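Local coordinates for protein CysE, serine acetyltransferase (Brucella abortus, PDB 4HZD) that probably transfers an acetyl group from acetyl-coenzyme A to L-serine, giving O-acetylserine for cysteine biosynthesis, at residues R24-E29 with Y105-D110; Y114-H119 with D167-L172; N243-G248 with G255-T260. All blocks are in the same frame, centred on the assembly; numbering follows the deposited sequence.

Near the N terminus, contact 1 (24-29 with 105-110) brings the start of helix 109-113 back onto helix 18-33. It closes a long, mostly helical loop within the N-terminal domain. Contact 2 (114-119 with 167-172) begins a few residues later and ties the start of helix 116-132 to the left-handed beta-helix. The two contacts touch where Leu115 packs on Tyr105 and Tyr114 on Arg107, and both reach the second subunit. Contact 3 (243-248 with 255-260) closes a short hairpin loop near the end of the chain. Its centre lies about 24 Å from that of contact 2. The three loops follow in series, none crossing or enclosing another.

Contact 1 of 3, residues R24-E29 with Y105-D110; sequences RAEAEE and YSRFMD
Helix 18-33 passes the turn that leads into helix 109-113, with the CA atoms of Glu26 and Met109 7.0 Å apart. The joining bond runs from backbone to side chain. Met109 N donates to Glu26 OE1 over 3.2 Å, with an N-H...O angle of 142°, and meets the oxygen nearly along its C-O axis. The Glu26 chain is extended beyond CG, which carries the carboxylate across to the turn. There Glu26 CD rests 3.6 Å from Arg107 CB. This is a helix-to-turn contact inside the helical N-terminal domain of the serine acetyltransferase family. Met109 CG lies anti to the backbone N (chi1 -172°), and the thioether runs past Glu26 in the opposite sense. Met109 SD comes 3.7 Å from Ala27 CB, and Met109 CE lies over the carbonyl of Glu26. The Arg107 chain runs past Glu26 the opposite way, so its guanidinium lies away from the carboxylate and grips Asp110 side-on. Arg107 NE and NH2 both bind Asp110 OD1, NH2 at 2.7 Å. This fixes the guanidinium in position, and its NH1 forms a salt bridge with Asp137 of the second subunit. Phe108 packs on Ile19 and Ile23 of helix 18-33 and on Ile95 of helix 87-101.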
loop_
_atom_site.group_PDB
_atom_site.type_symbol
_atom_site.label_atom_id
_atom_site.label_comp_id
_atom_site.label_asym_id
_atom_site.label_seq_id
_atom_site.Cartn_x
_atom_site.Cartn_y
_atom_site.Cartn_z
ATOM N N ARG A 24 -20.134 -20.698 -2.887
ATOM C CA ARG A 24 -20.593 -19.684 -3.857
ATOM C C ARG A 24 -21.954 -19.061 -3.443
ATOM O O ARG A 24 -22.129 -17.841 -3.495
ATOM C CB ARG A 24 -20.678 -20.283 -5.263
ATOM C CG ARG A 24 -19.321 -20.641 -5.885
ATOM C CD ARG A 24 -19.508 -20.912 -7.401
ATOM N NE ARG A 24 -19.879 -19.689 -8.119
ATOM C CZ ARG A 24 -19.026 -18.733 -8.478
ATOM N NH1 ARG A 24 -17.741 -18.825 -8.173
ATOM N NH2 ARG A 24 -19.453 -17.677 -9.147
ATOM N N ALA A 25 -22.902 -19.907 -3.035
ATOM C CA ALA A 25 -24.214 -19.428 -2.585
ATOM C C ALA A 25 -24.118 -18.542 -1.326
ATOM O O ALA A 25 -24.766 -17.474 -1.218
ATOM C CB ALA A 25 -25.128 -20.617 -2.342
ATOM N N GLU A 26 -23.337 -19.004 -0.357
ATOM C CA GLU A 26 -23.113 -18.272 0.901
ATOM C C GLU A 26 -22.450 -16.912 0.634
ATOM O O GLU A 26 -22.772 -15.916 1.298
ATOM C CB GLU A 26 -22.261 -19.115 1.870
ATOM C CG GLU A 26 -22.967 -20.322 2.540
ATOM C CD GLU A 26 -21.997 -21.447 2.963
ATOM O OE1 GLU A 26 -20.762 -21.247 2.970
ATOM O OE2 GLU A 26 -22.456 -22.577 3.281
ATOM N N ALA A 27 -21.521 -16.858 -0.329
ATOM C CA ALA A 27 -20.832 -15.605 -0.619
ATOM C C ALA A 27 -21.773 -14.620 -1.285
ATOM O O ALA A 27 -21.735 -13.425 -1.000
ATOM C CB ALA A 27 -19.571 -15.823 -1.464
ATOM N N GLU A 28 -22.635 -15.115 -2.166
ATOM C CA GLU A 28 -23.535 -14.202 -2.850
ATOM C C GLU A 28 -24.585 -13.628 -1.898
ATOM O O GLU A 28 -24.920 -12.454 -1.975
ATOM C CB GLU A 28 -24.236 -14.890 -4.004
ATOM C CG GLU A 28 -24.950 -13.871 -4.874
ATOM C CD GLU A 28 -25.600 -14.511 -6.070
ATOM O OE1 GLU A 28 -25.279 -15.693 -6.371
ATOM O OE2 GLU A 28 -26.423 -13.830 -6.705
ATOM N N GLU A 29 -25.106 -14.486 -1.020
ATOM C CA GLU A 29 -26.114 -14.078 -0.068
ATOM C C GLU A 29 -25.549 -13.038 0.903
ATOM O O GLU A 29 -26.236 -12.070 1.259
ATOM C CB GLU A 29 -26.667 -15.297 0.650
ATOM C CG GLU A 29 -28.114 -15.123 1.073
ATOM C CD GLU A 29 -29.074 -14.878 -0.097
ATOM O OE1 GLU A 29 -28.754 -15.181 -1.281
ATOM O OE2 GLU A 29 -30.182 -14.373 0.181
ATOM N N TYR A 105 -18.952 -22.160 14.034
ATOM C CA TYR A 105 -19.120 -21.707 12.640
ATOM C C TYR A 105 -20.050 -22.653 11.909
ATOM O O TYR A 105 -19.916 -23.864 12.062
ATOM C CB TYR A 105 -17.751 -21.621 11.915
ATOM C CG TYR A 105 -16.810 -20.698 12.641
ATOM C CD1 TYR A 105 -16.956 -19.313 12.547
ATOM C CD2 TYR A 105 -15.838 -21.207 13.493
ATOM C CE1 TYR A 105 -16.138 -18.456 13.260
ATOM C CE2 TYR A 105 -15.013 -20.370 14.220
ATOM C CZ TYR A 105 -15.161 -18.993 14.094
ATOM O OH TYR A 105 -14.337 -18.152 14.813
ATOM N N SER A 106 -20.988 -22.106 11.125
ATOM C CA SER A 106 -21.962 -22.949 10.397
ATOM C C SER A 106 -21.723 -23.115 8.893
ATOM O O SER A 106 -22.544 -23.731 8.218
ATOM C CB SER A 106 -23.385 -22.438 10.620
ATOM O OG SER A 106 -23.700 -22.499 12.000
ATOM N N ARG A 107 -20.615 -22.595 8.354
ATOM C CA ARG A 107 -20.506 -22.549 6.886
ATOM C C ARG A 107 -19.160 -23.055 6.349
ATOM O O ARG A 107 -18.117 -22.801 6.944
ATOM C CB ARG A 107 -20.831 -21.124 6.375
ATOM C CG ARG A 107 -22.160 -20.540 6.914
ATOM C CD ARG A 107 -22.322 -19.067 6.554
ATOM N NE ARG A 107 -21.147 -18.304 6.992
ATOM C CZ ARG A 107 -20.876 -17.064 6.623
ATOM N NH1 ARG A 107 -21.716 -16.412 5.816
ATOM N NH2 ARG A 107 -19.761 -16.470 7.059
ATOM N N PHE A 108 -19.193 -23.785 5.229
ATOM C CA PHE A 108 -17.979 -24.157 4.503
ATOM C C PHE A 108 -17.118 -22.924 4.168
ATOM O O PHE A 108 -15.869 -22.996 4.088
ATOM C CB PHE A 108 -18.345 -24.886 3.211
ATOM C CG PHE A 108 -18.975 -26.219 3.426
ATOM C CD1 PHE A 108 -18.339 -27.187 4.198
ATOM C CD2 PHE A 108 -20.190 -26.524 2.847
ATOM C CE1 PHE A 108 -18.908 -28.422 4.421
ATOM C CE2 PHE A 108 -20.771 -27.771 3.066
ATOM C CZ PHE A 108 -20.120 -28.724 3.849
ATOM N N MET A 109 -17.784 -21.787 3.998
ATOM C CA MET A 109 -17.089 -20.525 3.645
ATOM C C MET A 109 -16.248 -19.963 4.810
ATOM O O MET A 109 -15.275 -19.224 4.577
ATOM C CB MET A 109 -18.126 -19.482 3.211
ATOM C CG MET A 109 -17.512 -18.215 2.635
ATOM S SD MET A 109 -18.781 -17.225 1.834
ATOM C CE MET A 109 -19.537 -16.259 3.112
ATOM N N ASP A 110 -16.614 -20.317 6.054
ATOM C CA ASP A 110 -15.948 -19.750 7.240
ATOM C C ASP A 110 -14.437 -20.036 7.266
ATOM O O ASP A 110 -13.660 -19.104 7.412
ATOM C CB ASP A 110 -16.660 -20.121 8.578
ATOM C CG ASP A 110 -18.098 -19.589 8.652
ATOM O OD1 ASP A 110 -18.401 -18.542 8.055
ATOM O OD2 ASP A 110 -18.950 -20.235 9.275
#

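Contact 2 of 3, residues Y114-H119 with D167-L172; sequences YLKGFH and DHATGL
Lys116 NZ is held by three oxygens. One is Thr170 OG1, 2.8 Å from Lys116 NZ. The others are OE1 of Gln151 and the hydroxyl of Ser147 in the second subunit. The ammonium is thus buried among neutral acceptors from two chains. The first torsion of Lys116 puts CG between the backbone N and the carbonyl carbon (chi1 73°). From there the chain is fully extended and crosses Thr170 at a slant. On the way Lys116 CE passes 3.4 Å from His168 O. Beside it the helix and loop meet closely. Ala169 CB points at the helix and lies 3.7 Å from Gly117 CA, where the glycine presents no side chain. The CA atoms of these two residues are 5.1 Å apart. Ala169 also begins a type II turn that ends at Leu172. His168 belongs to the coenzyme A pocket. Asp167 OD1 lies over the centre of the His168 ring, 3.4 Å above the plane, and His168 ND1 is hydrogen-bonded to Asp153 of the second subunit. The loop 167-172 links strands 165-166 and 172-174 of the left-handed beta-helix. Against this loop sits the first turn of helix 116-132, flanked by helices 51-63 and 87-101.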
loop_
_atom_site.group_PDB
_atom_site.type_symbol
_atom_site.label_atom_id
_atom_site.label_comp_id
_atom_site.label_asym_id
_atom_site.label_seq_id
_atom_site.Cartn_x
_atom_site.Cartn_y
_atom_site.Cartn_z
ATOM N N TYR A 114 -11.892 -16.887 6.712
ATOM C CA TYR A 114 -11.658 -16.285 8.038
ATOM C C TYR A 114 -10.617 -16.974 8.928
ATOM O O TYR A 114 -9.845 -16.310 9.643
ATOM C CB TYR A 114 -12.987 -16.045 8.799
ATOM C CG TYR A 114 -13.998 -15.249 8.005
ATOM C CD1 TYR A 114 -13.679 -13.980 7.494
ATOM C CD2 TYR A 114 -15.271 -15.784 7.700
ATOM C CE1 TYR A 114 -14.585 -13.268 6.709
ATOM C CE2 TYR A 114 -16.189 -15.067 6.940
ATOM C CZ TYR A 114 -15.851 -13.796 6.467
ATOM O OH TYR A 114 -16.738 -13.086 5.687
ATOM N N LEU A 115 -10.563 -18.298 8.866
ATOM C CA LEU A 115 -9.863 -19.005 9.926
ATOM C C LEU A 115 -8.383 -19.211 9.620
ATOM O O LEU A 115 -8.000 -19.960 8.706
ATOM C CB LEU A 115 -10.594 -20.275 10.357
ATOM C CG LEU A 115 -12.101 -20.025 10.543
ATOM C CD1 LEU A 115 -12.857 -21.350 10.624
ATOM C CD2 LEU A 115 -12.398 -19.099 11.726
ATOM N N LYS A 116 -7.557 -18.505 10.383
ATOM C CA LYS A 116 -6.115 -18.489 10.121
ATOM C C LYS A 116 -5.477 -19.864 10.280
ATOM O O LYS A 116 -4.502 -20.165 9.612
ATOM C CB LYS A 116 -5.395 -17.398 10.967
ATOM C CG LYS A 116 -5.274 -17.719 12.449
ATOM C CD LYS A 116 -4.788 -16.496 13.248
ATOM C CE LYS A 116 -4.310 -16.931 14.637
ATOM N NZ LYS A 116 -4.108 -15.735 15.518
ATOM N N GLY A 117 -6.069 -20.750 11.099
ATOM C CA GLY A 117 -5.563 -22.132 11.167
ATOM C C GLY A 117 -5.631 -22.827 9.806
ATOM O O GLY A 117 -4.651 -23.437 9.348
ATOM N N PHE A 118 -6.777 -22.712 9.139
ATOM C CA PHE A 118 -6.940 -23.298 7.808
ATOM C C PHE A 118 -5.966 -22.622 6.805
ATOM O O PHE A 118 -5.321 -23.302 6.004
ATOM C CB PHE A 118 -8.402 -23.163 7.328
ATOM C CG PHE A 118 -8.596 -23.560 5.903
ATOM C CD1 PHE A 118 -8.712 -24.902 5.562
ATOM C CD2 PHE A 118 -8.684 -22.588 4.885
ATOM C CE1 PHE A 118 -8.893 -25.284 4.239
ATOM C CE2 PHE A 118 -8.867 -22.962 3.560
ATOM C CZ PHE A 118 -8.956 -24.315 3.227
ATOM N N HIS A 119 -5.830 -21.294 6.868
ATOM C CA HIS A 119 -4.896 -20.589 5.981
ATOM C C HIS A 119 -3.470 -21.040 6.255
ATOM O O HIS A 119 -2.684 -21.270 5.316
ATOM C CB HIS A 119 -4.994 -19.073 6.154
ATOM C CG HIS A 119 -6.372 -18.518 5.882
ATOM N ND1 HIS A 119 -6.891 -17.510 6.584
ATOM C CD2 HIS A 119 -7.353 -18.931 4.999
ATOM C CE1 HIS A 119 -8.141 -17.256 6.143
ATOM N NE2 HIS A 119 -8.411 -18.127 5.167
ATOM N N ASP A 167 -7.414 -25.286 15.343
ATOM C CA ASP A 167 -8.515 -24.505 15.875
ATOM C C ASP A 167 -7.916 -23.329 16.617
ATOM O O ASP A 167 -7.120 -23.532 17.527
ATOM C CB ASP A 167 -9.368 -25.399 16.816
ATOM C CG ASP A 167 -10.628 -24.675 17.382
ATOM O OD1 ASP A 167 -11.041 -23.617 16.858
ATOM O OD2 ASP A 167 -11.206 -25.188 18.363
ATOM N N HIS A 168 -8.267 -22.099 16.218
ATOM C CA HIS A 168 -7.744 -20.842 16.873
ATOM C C HIS A 168 -6.320 -20.549 16.472
ATOM O O HIS A 168 -6.036 -19.431 16.073
ATOM C CB HIS A 168 -7.908 -20.842 18.411
ATOM C CG HIS A 168 -9.332 -21.028 18.870
ATOM N ND1 HIS A 168 -10.333 -20.203 18.495
ATOM C CD2 HIS A 168 -9.919 -22.009 19.695
ATOM C CE1 HIS A 168 -11.511 -20.627 19.032
ATOM N NE2 HIS A 168 -11.259 -21.730 19.762
ATOM N N ALA A 169 -5.460 -21.580 16.524
ATOM C CA ALA A 169 -4.075 -21.626 15.987
ATOM C C ALA A 169 -3.000 -20.775 16.625
ATOM O O ALA A 169 -1.830 -21.148 16.565
ATOM C CB ALA A 169 -4.064 -21.432 14.448
ATOM N N THR A 170 -3.343 -19.636 17.215
ATOM C CA THR A 170 -2.290 -18.742 17.706
ATOM C C THR A 170 -1.237 -19.460 18.584
ATOM O O THR A 170 -1.574 -20.037 19.611
ATOM C CB THR A 170 -2.894 -17.639 18.596
ATOM O OG1 THR A 170 -4.037 -17.052 17.957
ATOM C CG2 THR A 170 -1.799 -16.577 19.011
ATOM N N GLY A 171 0.040 -19.366 18.210
ATOM C CA GLY A 171 1.139 -19.809 19.082
ATOM C C GLY A 171 1.632 -21.212 18.721
ATOM O O GLY A 171 2.511 -21.740 19.373
ATOM N N LEU A 172 1.035 -21.814 17.694
ATOM C CA LEU A 172 1.495 -23.095 17.211
ATOM C C LEU A 172 2.934 -23.082 16.752
ATOM O O LEU A 172 3.340 -22.237 15.960
ATOM C CB LEU A 172 0.599 -23.631 16.075
ATOM C CG LEU A 172 0.948 -25.006 15.474
ATOM C CD1 LEU A 172 0.673 -26.149 16.460
ATOM C CD2 LEU A 172 0.158 -25.241 14.197
#

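Contact 3 of 3, residues N243-G248 with G255-T260; sequences NVTVAG and GETGCT. With COA (coenzyme A), chain C.
Asn243 has CG anti to its carbonyl carbon (chi1 -71°), and chi2 of 98° turns the amide toward the backbone of Thr257. Asn243 ND2 then donates to Thr257 O over 2.8 Å, with an N-H...O angle of 159°. The donor lies in the carbonyl plane on a lone pair, and the acceptor lies in the amide plane. In return Thr257 N donates to Asn243 O, also over 2.8 Å, but from well above that carbonyl plane. Beyond them the segments belong to the antiparallel hairpin of strands 244-247 and 252-256. Strand 244-247 also pairs in parallel with strand 229-230, extending that face of the left-handed beta-helix. Thr245 and Gly255 make a hydrogen-bonded pair, with Thr245 N 2.9 Å from Gly255 O; the return bond is weak. Val244 and Glu256 are the adjoining non-hydrogen-bonded pair, their side chains on one face. Thr245 points to the other face, where its OG1 makes a weak hydrogen bond of 3.4 Å to the coenzyme A diphosphate oxygen O5A. Ala247 CB packs 3.5 Å from C4A of the adenine ring. Thr257 crosses Thr245 at about a right angle and sets its CG2 3.4 Å from Val244 O. Cys259 forms a disulfide with Cys227.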
loop_
_atom_site.group_PDB
_atom_site.type_symbol
_atom_site.label_atom_id
_atom_site.label_comp_id
_atom_site.label_asym_id
_atom_site.label_seq_id
_atom_site.Cartn_x
_atom_site.Cartn_y
_atom_site.Cartn_z
ATOM N N ASN A 243 -5.726 -44.583 22.183
ATOM C CA ASN A 243 -7.012 -44.625 22.879
ATOM C C ASN A 243 -7.000 -44.282 24.378
ATOM O O ASN A 243 -7.751 -44.871 25.161
ATOM C CB ASN A 243 -7.701 -45.973 22.615
ATOM C CG ASN A 243 -8.193 -46.090 21.187
ATOM O OD1 ASN A 243 -7.528 -46.683 20.336
ATOM N ND2 ASN A 243 -9.329 -45.482 20.906
ATOM N N VAL A 244 -6.157 -43.325 24.770
ATOM C CA VAL A 244 -6.199 -42.767 26.134
ATOM C C VAL A 244 -6.293 -41.225 26.178
ATOM O O VAL A 244 -5.943 -40.536 25.196
ATOM C CB VAL A 244 -4.982 -43.229 26.991
ATOM C CG1 VAL A 244 -4.949 -44.753 27.110
ATOM C CG2 VAL A 244 -3.669 -42.743 26.400
ATOM N N THR A 245 -6.766 -40.682 27.298
ATOM C CA THR A 245 -6.592 -39.254 27.555
ATOM C C THR A 245 -5.463 -39.041 28.540
ATOM O O THR A 245 -5.388 -39.750 29.549
ATOM C CB THR A 245 -7.867 -38.568 28.050
ATOM O OG1 THR A 245 -8.949 -38.887 27.172
ATOM C CG2 THR A 245 -7.679 -37.055 28.085
ATOM N N VAL A 246 -4.563 -38.099 28.225
ATOM C CA VAL A 246 -3.538 -37.666 29.172
ATOM C C VAL A 246 -3.737 -36.230 29.605
ATOM O O VAL A 246 -4.235 -35.387 28.851
ATOM C CB VAL A 246 -2.070 -37.919 28.687
ATOM C CG1 VAL A 246 -1.964 -39.293 28.058
ATOM C CG2 VAL A 246 -1.599 -36.882 27.674
ATOM N N ALA A 247 -3.365 -35.957 30.841
ATOM C CA ALA A 247 -3.406 -34.579 31.347
ATOM C C ALA A 247 -2.305 -34.387 32.344
ATOM O O ALA A 247 -1.779 -35.361 32.858
ATOM C CB ALA A 247 -4.767 -34.277 31.957
ATOM N N GLY A 248 -1.930 -33.135 32.593
ATOM C CA GLY A 248 -1.028 -32.792 33.679
ATOM C C GLY A 248 0.387 -32.353 33.299
ATOM O O GLY A 248 0.811 -32.442 32.133
ATOM N N GLY A 255 -7.394 -41.547 31.642
ATOM C CA GLY A 255 -8.531 -42.326 31.211
ATOM C C GLY A 255 -8.432 -42.915 29.826
ATOM O O GLY A 255 -7.412 -42.812 29.154
ATOM N N GLU A 256 -9.528 -43.526 29.403
ATOM C CA GLU A 256 -9.588 -44.258 28.156
ATOM C C GLU A 256 -10.468 -43.498 27.179
ATOM O O GLU A 256 -11.429 -42.856 27.581
ATOM C CB GLU A 256 -10.212 -45.614 28.435
ATOM C CG GLU A 256 -9.870 -46.711 27.453
ATOM C CD GLU A 256 -10.501 -48.028 27.867
ATOM O OE1 GLU A 256 -10.088 -48.570 28.913
ATOM O OE2 GLU A 256 -11.412 -48.518 27.156
ATOM N N THR A 257 -10.173 -43.576 25.889
ATOM C CA THR A 257 -10.968 -42.804 24.928
ATOM C C THR A 257 -11.070 -43.515 23.586
ATOM O O THR A 257 -10.192 -44.295 23.240
ATOM C CB THR A 257 -10.412 -41.352 24.796
ATOM O OG1 THR A 257 -11.372 -40.512 24.152
ATOM C CG2 THR A 257 -9.100 -41.313 24.052
ATOM N N GLY A 258 -12.145 -43.270 22.841
ATOM C CA GLY A 258 -12.302 -43.844 21.504
ATOM C C GLY A 258 -12.193 -42.770 20.437
ATOM O O GLY A 258 -12.145 -41.587 20.768
ATOM N N CYS A 259 -12.160 -43.177 19.165
ATOM C CA CYS A 259 -12.172 -42.238 18.018
ATOM C C CYS A 259 -13.560 -41.772 17.574
ATOM O O CYS A 259 -14.577 -42.210 18.121
ATOM C CB CYS A 259 -11.451 -42.829 16.804
ATOM S SG CYS A 259 -9.827 -42.091 16.470
ATOM N N THR A 260 -13.555 -40.906 16.552
ATOM C CA THR A 260 -14.729 -40.232 15.950
ATOM C C THR A 260 -15.359 -39.206 16.890
ATOM O O THR A 260 -14.650 -38.390 17.498
ATOM C CB THR A 260 -15.760 -41.228 15.416
HETATM N N1A COA C . -5.265 -30.647 33.275
HETATM C C2A COA C . -5.110 -31.380 34.399
HETATM N N3A COA C . -5.963 -32.359 34.769
HETATM C C4A COA C . -7.063 -32.645 34.014
HETATM C C5A COA C . -7.313 -31.879 32.781
HETATM C C6A COA C . -6.317 -30.827 32.436
HETATM N N6A COA C . -6.445 -30.063 31.320
HETATM N N7A COA C . -8.454 -32.380 32.254
HETATM C C8A COA C . -8.894 -33.377 33.070
HETATM N N9A COA C . -8.061 -33.525 34.118
HETATM C C1B COA C . -8.170 -34.486 35.248
HETATM C C2B COA C . -9.319 -34.141 36.185
HETATM O O2B COA C . -8.931 -33.148 37.136
HETATM C C3B COA C . -9.613 -35.482 36.830
HETATM O O3B COA C . -8.778 -35.675 37.990
HETATM P P3B COA C . -9.341 -36.281 39.389
HETATM O O7A COA C . -10.075 -37.529 38.932
HETATM O O8A COA C . -10.227 -35.192 39.960
HETATM O O9A COA C . -8.105 -36.530 40.234
HETATM C C4B COA C . -9.269 -36.496 35.734
HETATM O O4B COA C . -8.395 -35.830 34.811
HETATM C C5B COA C . -10.502 -36.989 34.980
HETATM O O5B COA C . -11.130 -35.884 34.323
HETATM P P1A COA C . -12.218 -36.072 33.144
HETATM O O1A COA C . -12.755 -34.694 32.818
HETATM O O2A COA C . -13.172 -37.180 33.548
HETATM O O3A COA C . -11.303 -36.610 31.915
HETATM P P2A COA C . -11.641 -36.395 30.344
HETATM O O4A COA C . -13.141 -36.411 30.185
HETATM O O5A COA C . -10.802 -37.357 29.527
HETATM O O6A COA C . -11.105 -34.890 30.058
HETATM C CBP COA C . -10.041 -33.467 28.326
HETATM C CCP COA C . -11.290 -34.219 28.800
HETATM C CDP COA C . -8.877 -33.749 29.264
HETATM C CEP COA C . -9.704 -33.996 26.929
HETATM C CAP COA C . -10.368 -31.948 28.296
HETATM O OAP COA C . -10.829 -31.464 29.578
HETATM C C9P COA C . -9.237 -31.050 27.827
HETATM O O9P COA C . -8.570 -30.395 28.627
HETATM N N8P COA C . -9.036 -31.025 26.508
HETATM C C7P COA C . -8.649 -29.842 25.772
HETATM C C6P COA C . -9.843 -29.009 25.311
HETATM C C5P COA C . -9.369 -27.628 24.910
HETATM O O5P COA C . -8.173 -27.385 24.830
HETATM N N4P COA C . -10.345 -26.735 24.663
HETATM C C3P COA C . -10.170 -25.309 24.441
HETATM C C2P COA C . -11.399 -24.700 23.771
HETATM S S1P COA C . -10.963 -23.085 23.087
#